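Local coordinates for protein amide synthase (Vibrio cholerae, PDB 1L5A) that probably catalyses amide-bond formation as a nonribosomal peptide synthetase condensation enzyme in the assembly of the siderophore vibriobactin, at residues A[31-36]-A[116-121]; A[71-76]-A[108-113]. All blocks are in the same frame, centred on the assembly; numbering follows the deposited sequence.

Contact 1. Residues A[31-36]-A[116-121]; sequences GPLDTT and SEHLIY
The turn that carries the chain from strand 22-30 into helix 35-47 closes over the start of strand 117-125, with Gly31 meeting Ser116 and the side chains of Leu33 and Thr35 meeting His118. Gly31 N donates to Ser116 O at 2.6 Å, approaching from somewhat outside the carbonyl plane. The backbone of Gly31, with phi near 151°, takes a conformation that only glycine adopts readily. Its own carbonyl is used several times. Leu33 N bonds to Gly31 O at 2.7 Å, making Pro32 the centre of an inverse gamma turn. Ser116 CA offers a CA-H...O contact to Gly31 O, and a water donates to Gly31 O at 2.7 Å.

That water also bonds to His118 ND1, at 2.9 Å, in the plane of the imidazole. At another point of the same rim, again in plane, Thr35 OG1 and His118 NE2 form a hydrogen bond of 2.8 Å. With a partner on each nitrogen, the rotation of the buried ring is fixed. Leu33 CD2 lies over one face of the ring, an apparent CH-pi contact whose modelled closeness is doubtful; the near-extended leucine chain, with CG swung away from the backbone N (chi1 156°), brings the methyl there. Thr35 OG1 has a second partner in Arg112 NH1, on the next strand of the sheet. Asp34, at the N-cap of helix 35-47, caps Leu37 N through OD1.

Just before the turn, Leu29 pairs by backbone with His118. Held by the Gly31-Ser116 bond and by His118, this is a tight turn centred on Pro32, joining an antiparallel strand pair to a capped helix in a condensation domain, a fold of the CoA-dependent acyltransferase clan.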
loop_
_atom_site.group_PDB
_atom_site.type_symbol
_atom_site.label_atom_id
_atom_site.label_comp_id
_atom_site.label_asym_id
_atom_site.label_seq_id
_atom_site.Cartn_x
_atom_site.Cartn_y
_atom_site.Cartn_z
ATOM N N GLY A 31 7.204 -19.231 -42.017
ATOM C CA GLY A 31 5.827 -18.977 -42.424
ATOM C C GLY A 31 5.638 -17.758 -43.320
ATOM O O GLY A 31 6.563 -16.971 -43.509
ATOM N N PRO A 32 4.434 -17.564 -43.877
ATOM C CA PRO A 32 4.106 -16.442 -44.768
ATOM C C PRO A 32 3.990 -15.100 -44.028
ATOM O O PRO A 32 2.964 -14.424 -44.092
ATOM C CB PRO A 32 2.779 -16.874 -45.360
ATOM C CG PRO A 32 2.107 -17.468 -44.140
ATOM C CD PRO A 32 3.215 -18.324 -43.535
ATOM N N LEU A 33 5.054 -14.723 -43.338
ATOM C CA LEU A 33 5.097 -13.489 -42.579
ATOM C C LEU A 33 5.250 -12.279 -43.502
ATOM O O LEU A 33 5.783 -12.399 -44.603
ATOM C CB LEU A 33 6.252 -13.611 -41.587
ATOM C CG LEU A 33 7.012 -12.454 -40.962
ATOM C CD1 LEU A 33 7.879 -13.012 -39.870
ATOM C CD2 LEU A 33 7.875 -11.750 -41.996
ATOM N N ASP A 34 4.753 -11.122 -43.065
ATOM C CA ASP A 34 4.840 -9.884 -43.849
ATOM C C ASP A 34 6.123 -9.184 -43.415
ATOM O O ASP A 34 6.145 -8.526 -42.370
ATOM C CB ASP A 34 3.623 -8.993 -43.552
ATOM C CG ASP A 34 3.576 -7.731 -44.417
ATOM O OD1 ASP A 34 4.536 -6.935 -44.399
ATOM O OD2 ASP A 34 2.560 -7.527 -45.113
ATOM N N THR A 35 7.189 -9.327 -44.204
ATOM C CA THR A 35 8.490 -8.732 -43.864
ATOM C C THR A 35 8.383 -7.292 -43.414
ATOM O O THR A 35 8.809 -6.931 -42.320
ATOM C CB THR A 35 9.494 -8.768 -45.055
ATOM O OG1 THR A 35 9.570 -10.094 -45.587
ATOM C CG2 THR A 35 10.893 -8.346 -44.596
ATOM N N THR A 36 7.807 -6.467 -44.271
ATOM C CA THR A 36 7.660 -5.054 -43.979
ATOM C C THR A 36 6.965 -4.781 -42.652
ATOM O O THR A 36 7.468 -4.018 -41.845
ATOM C CB THR A 36 6.943 -4.348 -45.152
ATOM O OG1 THR A 36 7.808 -4.376 -46.298
ATOM C CG2 THR A 36 6.610 -2.905 -44.807
ATOM N N SER A 116 9.401 -17.527 -46.739
ATOM C CA SER A 116 8.744 -18.151 -45.590
ATOM C C SER A 116 9.687 -18.334 -44.390
ATOM O O SER A 116 9.344 -19.001 -43.401
ATOM C CB SER A 116 8.209 -19.516 -45.998
ATOM O OG SER A 116 9.285 -20.312 -46.468
ATOM N N GLU A 117 10.869 -17.736 -44.478
ATOM C CA GLU A 117 11.852 -17.869 -43.422
ATOM C C GLU A 117 12.486 -16.536 -43.036
ATOM O O GLU A 117 13.107 -15.861 -43.872
ATOM C CB GLU A 117 12.960 -18.855 -43.853
ATOM C CG GLU A 117 12.513 -20.300 -44.126
ATOM C CD GLU A 117 11.819 -20.993 -42.922
ATOM O OE1 GLU A 117 12.081 -20.645 -41.741
ATOM O OE2 GLU A 117 11.016 -21.922 -43.162
ATOM N N HIS A 118 12.342 -16.167 -41.768
ATOM C CA HIS A 118 12.932 -14.925 -41.255
ATOM C C HIS A 118 13.743 -15.178 -39.982
ATOM O O HIS A 118 13.402 -16.045 -39.158
ATOM C CB HIS A 118 11.851 -13.871 -40.940
ATOM C CG HIS A 118 11.219 -13.267 -42.154
ATOM N ND1 HIS A 118 10.266 -13.925 -42.904
ATOM C CD2 HIS A 118 11.441 -12.083 -42.777
ATOM C CE1 HIS A 118 9.931 -13.170 -43.937
ATOM N NE2 HIS A 118 10.629 -12.048 -43.883
ATOM N N LEU A 119 14.807 -14.402 -39.817
ATOM C CA LEU A 119 15.654 -14.537 -38.647
ATOM C C LEU A 119 15.822 -13.195 -37.962
ATOM O O LEU A 119 16.333 -12.256 -38.563
ATOM C CB LEU A 119 17.031 -15.066 -39.033
ATOM C CG LEU A 119 17.879 -15.485 -37.837
ATOM C CD1 LEU A 119 17.138 -16.567 -37.076
ATOM C CD2 LEU A 119 19.236 -15.987 -38.305
ATOM N N ILE A 120 15.378 -13.114 -36.711
ATOM C CA ILE A 120 15.499 -11.899 -35.917
ATOM C C ILE A 120 16.526 -12.122 -34.822
ATOM O O ILE A 120 16.456 -13.102 -34.074
ATOM C CB ILE A 120 14.191 -11.540 -35.219
ATOM C CG1 ILE A 120 13.147 -11.124 -36.246
ATOM C CG2 ILE A 120 14.431 -10.417 -34.234
ATOM C CD1 ILE A 120 11.743 -11.202 -35.711
ATOM N N TYR A 121 17.464 -11.197 -34.725
ATOM C CA TYR A 121 18.514 -11.272 -33.735
ATOM C C TYR A 121 18.467 -10.022 -32.865
ATOM O O TYR A 121 18.555 -8.893 -33.358
ATOM C CB TYR A 121 19.886 -11.383 -34.426
ATOM C CG TYR A 121 21.068 -11.250 -33.498
ATOM C CD1 TYR A 121 21.401 -12.266 -32.585
ATOM C CD2 TYR A 121 21.860 -10.110 -33.524
ATOM C CE1 TYR A 121 22.510 -12.136 -31.718
ATOM C CE2 TYR A 121 22.965 -9.967 -32.669
ATOM C CZ TYR A 121 23.283 -10.980 -31.774
ATOM O OH TYR A 121 24.379 -10.816 -30.954
HETATM O O HOH W 1 8.679 -16.170 -42.013
#

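Contact 2. Residues A[71-76]-A[108-113]; sequences IDYQDL and HQVYRL
Tyr73 and Arg112, on neighbouring parallel strands, lie side by side and point the same way, the phenol ring inclined to the guanidinium by 62°. The tyrosine reaches over the adjoining strand: its OH touches Arg112 CB at 3.5 Å, while Val110 CB meets the ring at its edge, 3.9 Å from Tyr73 CD1. Placing CG opposite the backbone N (chi1 170°) directs the ring along this course. Arg112, extended from CG to NE, also runs beside Asp75, with which it makes a long salt bridge, 3.7 Å from Arg112 NE to Asp75 OD2. Each charge has a firmer partner: the guanidinium is held by Thr35, and the carboxylate by Ser77 OG through Asp75 OD1.

Across the sheet, the face of Asp72, Gln74, Gln109 and Tyr111 is built differently. Gln74 and Tyr111 again run alongside one another, the amide plane turned 70° from the ring, and Gln74 CB lies 4.0 Å from Tyr111 CD2. Leu76 CD1 meets the same ring carbon, Tyr111 CD2, at 3.7 Å. The phenol then ends in a bond from Tyr111 OH to Gln109 OE1 of 2.7 Å, the donor standing above the carbonyl plane, whereas Gln74 NE2 bonds to Gln89 OE1.

Between the two faces runs a regular parallel ladder of five backbone bonds, from Asp72 N to His108 O at one end to Leu76 N to Arg112 O, 2.8 Å, at the other. Helix 82-94 links the two strands as a beta-alpha-beta unit and packs on Tyr111 and Leu76, while helix 35-47 meets Ile71, Tyr73 and Val110 on the opposite face. Strand 117-125 borders strand 107-114 on its other side, which leaves 72-75 as the outermost strand within the chain.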
loop_
_atom_site.group_PDB
_atom_site.type_symbol
_atom_site.label_atom_id
_atom_site.label_comp_id
_atom_site.label_asym_id
_atom_site.label_seq_id
_atom_site.Cartn_x
_atom_site.Cartn_y
_atom_site.Cartn_z
ATOM N N ILE A 71 17.716 -0.570 -36.842
ATOM C CA ILE A 71 17.314 -1.932 -37.115
ATOM C C ILE A 71 18.001 -2.300 -38.423
ATOM O O ILE A 71 17.636 -1.798 -39.477
ATOM C CB ILE A 71 15.819 -2.059 -37.316
ATOM C CG1 ILE A 71 15.099 -1.780 -35.999
ATOM C CG2 ILE A 71 15.500 -3.448 -37.842
ATOM C CD1 ILE A 71 13.622 -1.976 -36.075
ATOM N N ASP A 72 19.005 -3.162 -38.348
ATOM C CA ASP A 72 19.742 -3.578 -39.523
ATOM C C ASP A 72 19.004 -4.723 -40.213
ATOM O O ASP A 72 18.938 -5.845 -39.695
ATOM C CB ASP A 72 21.176 -3.970 -39.110
ATOM C CG ASP A 72 21.990 -4.589 -40.258
ATOM O OD1 ASP A 72 22.006 -4.014 -41.373
ATOM O OD2 ASP A 72 22.634 -5.652 -40.038
ATOM N N TYR A 73 18.424 -4.425 -41.374
ATOM C CA TYR A 73 17.687 -5.421 -42.159
ATOM C C TYR A 73 18.410 -5.859 -43.439
ATOM O O TYR A 73 19.059 -5.057 -44.109
ATOM C CB TYR A 73 16.326 -4.873 -42.576
ATOM C CG TYR A 73 15.626 -5.746 -43.589
ATOM C CD1 TYR A 73 15.137 -6.991 -43.236
ATOM C CD2 TYR A 73 15.454 -5.327 -44.899
ATOM C CE1 TYR A 73 14.481 -7.798 -44.161
ATOM C CE2 TYR A 73 14.804 -6.137 -45.843
ATOM C CZ TYR A 73 14.316 -7.363 -45.463
ATOM O OH TYR A 73 13.625 -8.142 -46.363
ATOM N N GLN A 74 18.283 -7.133 -43.783
ATOM C CA GLN A 74 18.896 -7.627 -45.002
ATOM C C GLN A 74 18.036 -8.706 -45.634
ATOM O O GLN A 74 17.624 -9.661 -44.969
ATOM C CB GLN A 74 20.309 -8.163 -44.737
ATOM C CG GLN A 74 21.359 -7.084 -44.491
ATOM C CD GLN A 74 22.727 -7.651 -44.109
ATOM O OE1 GLN A 74 23.301 -8.486 -44.825
ATOM N NE2 GLN A 74 23.257 -7.196 -42.975
ATOM N N ASP A 75 17.727 -8.512 -46.913
ATOM C CA ASP A 75 16.958 -9.489 -47.681
ATOM C C ASP A 75 18.052 -10.390 -48.261
ATOM O O ASP A 75 18.864 -9.947 -49.085
ATOM C CB ASP A 75 16.202 -8.811 -48.828
ATOM C CG ASP A 75 15.228 -9.739 -49.502
ATOM O OD1 ASP A 75 15.551 -10.934 -49.619
ATOM O OD2 ASP A 75 14.136 -9.283 -49.916
ATOM N N LEU A 76 18.092 -11.643 -47.826
ATOM C CA LEU A 76 19.116 -12.550 -48.297
ATOM C C LEU A 76 18.541 -13.632 -49.160
ATOM O O LEU A 76 19.285 -14.490 -49.634
ATOM C CB LEU A 76 19.828 -13.197 -47.118
ATOM C CG LEU A 76 20.622 -12.274 -46.209
ATOM C CD1 LEU A 76 21.260 -13.094 -45.095
ATOM C CD2 LEU A 76 21.690 -11.583 -47.010
ATOM N N HIS A 108 20.136 -4.836 -33.274
ATOM C CA HIS A 108 18.937 -5.448 -33.834
ATOM C C HIS A 108 19.157 -5.772 -35.299
ATOM O O HIS A 108 19.388 -4.889 -36.127
ATOM C CB HIS A 108 17.746 -4.494 -33.657
ATOM C CG HIS A 108 17.606 -4.001 -32.256
ATOM N ND1 HIS A 108 16.960 -4.726 -31.275
ATOM C CD2 HIS A 108 18.167 -2.937 -31.630
ATOM C CE1 HIS A 108 17.137 -4.133 -30.107
ATOM N NE2 HIS A 108 17.868 -3.047 -30.294
ATOM N N GLN A 109 19.086 -7.051 -35.629
ATOM C CA GLN A 109 19.305 -7.446 -37.001
ATOM C C GLN A 109 18.137 -8.306 -37.475
ATOM O O GLN A 109 17.632 -9.124 -36.718
ATOM C CB GLN A 109 20.613 -8.235 -37.088
ATOM C CG GLN A 109 21.871 -7.513 -36.573
ATOM C CD GLN A 109 23.067 -8.487 -36.342
ATOM O OE1 GLN A 109 23.124 -9.595 -36.917
ATOM N NE2 GLN A 109 24.022 -8.065 -35.505
ATOM N N VAL A 110 17.695 -8.112 -38.718
ATOM C CA VAL A 110 16.607 -8.918 -39.261
ATOM C C VAL A 110 17.024 -9.495 -40.604
ATOM O O VAL A 110 17.613 -8.801 -41.422
ATOM C CB VAL A 110 15.323 -8.092 -39.500
ATOM C CG1 VAL A 110 14.203 -9.017 -39.956
ATOM C CG2 VAL A 110 14.911 -7.370 -38.235
ATOM N N TYR A 111 16.692 -10.756 -40.847
ATOM C CA TYR A 111 17.050 -11.386 -42.110
ATOM C C TYR A 111 15.916 -12.115 -42.784
ATOM O O TYR A 111 15.277 -12.975 -42.188
ATOM C CB TYR A 111 18.180 -12.412 -41.936
ATOM C CG TYR A 111 19.416 -11.871 -41.300
ATOM C CD1 TYR A 111 19.627 -11.999 -39.923
ATOM C CD2 TYR A 111 20.366 -11.197 -42.056
ATOM C CE1 TYR A 111 20.757 -11.455 -39.314
ATOM C CE2 TYR A 111 21.498 -10.651 -41.458
ATOM C CZ TYR A 111 21.682 -10.780 -40.085
ATOM O OH TYR A 111 22.756 -10.174 -39.481
ATOM N N ARG A 112 15.680 -11.777 -44.038
ATOM C CA ARG A 112 14.674 -12.478 -44.808
ATOM C C ARG A 112 15.532 -13.539 -45.511
ATOM O O ARG A 112 16.322 -13.229 -46.402
ATOM C CB ARG A 112 14.004 -11.537 -45.823
ATOM C CG ARG A 112 12.948 -12.205 -46.708
ATOM C CD ARG A 112 12.193 -11.182 -47.556
ATOM N NE ARG A 112 11.623 -11.777 -48.763
ATOM C CZ ARG A 112 10.350 -12.128 -48.919
ATOM N NH1 ARG A 112 9.464 -11.947 -47.946
ATOM N NH2 ARG A 112 9.966 -12.685 -50.060
ATOM N N LEU A 113 15.405 -14.783 -45.072
ATOM C CA LEU A 113 16.179 -15.870 -45.655
ATOM C C LEU A 113 15.494 -16.367 -46.919
ATOM O O LEU A 113 16.143 -16.646 -47.925
ATOM C CB LEU A 113 16.304 -17.005 -44.644
ATOM C CG LEU A 113 16.959 -16.583 -43.322
ATOM C CD1 LEU A 113 16.836 -17.697 -42.291
ATOM C CD2 LEU A 113 18.414 -16.235 -43.583
#

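Overall arrangement
Both contacts reach the same five-stranded sheet, contact 2 within it and contact 1 where two of its strands meet a turn; their centres are about 9 Å apart, and contact 2 is nested inside the chain loop that contact 1 closes. Both are partly buried, neither wholly core nor surface. Strands 107-114 and 117-125 follow one another and join them through backbone pairing, while Thr35, His118 and Arg112 bring their side chains together. The chemistry follows position: at 31-36 with 116-121, where regular pairing ends, a few directed bonds, a water and an aromatic ring do the work; at 71-76 with 108-113, a continuous parallel ladder does, with side chains packed on both faces.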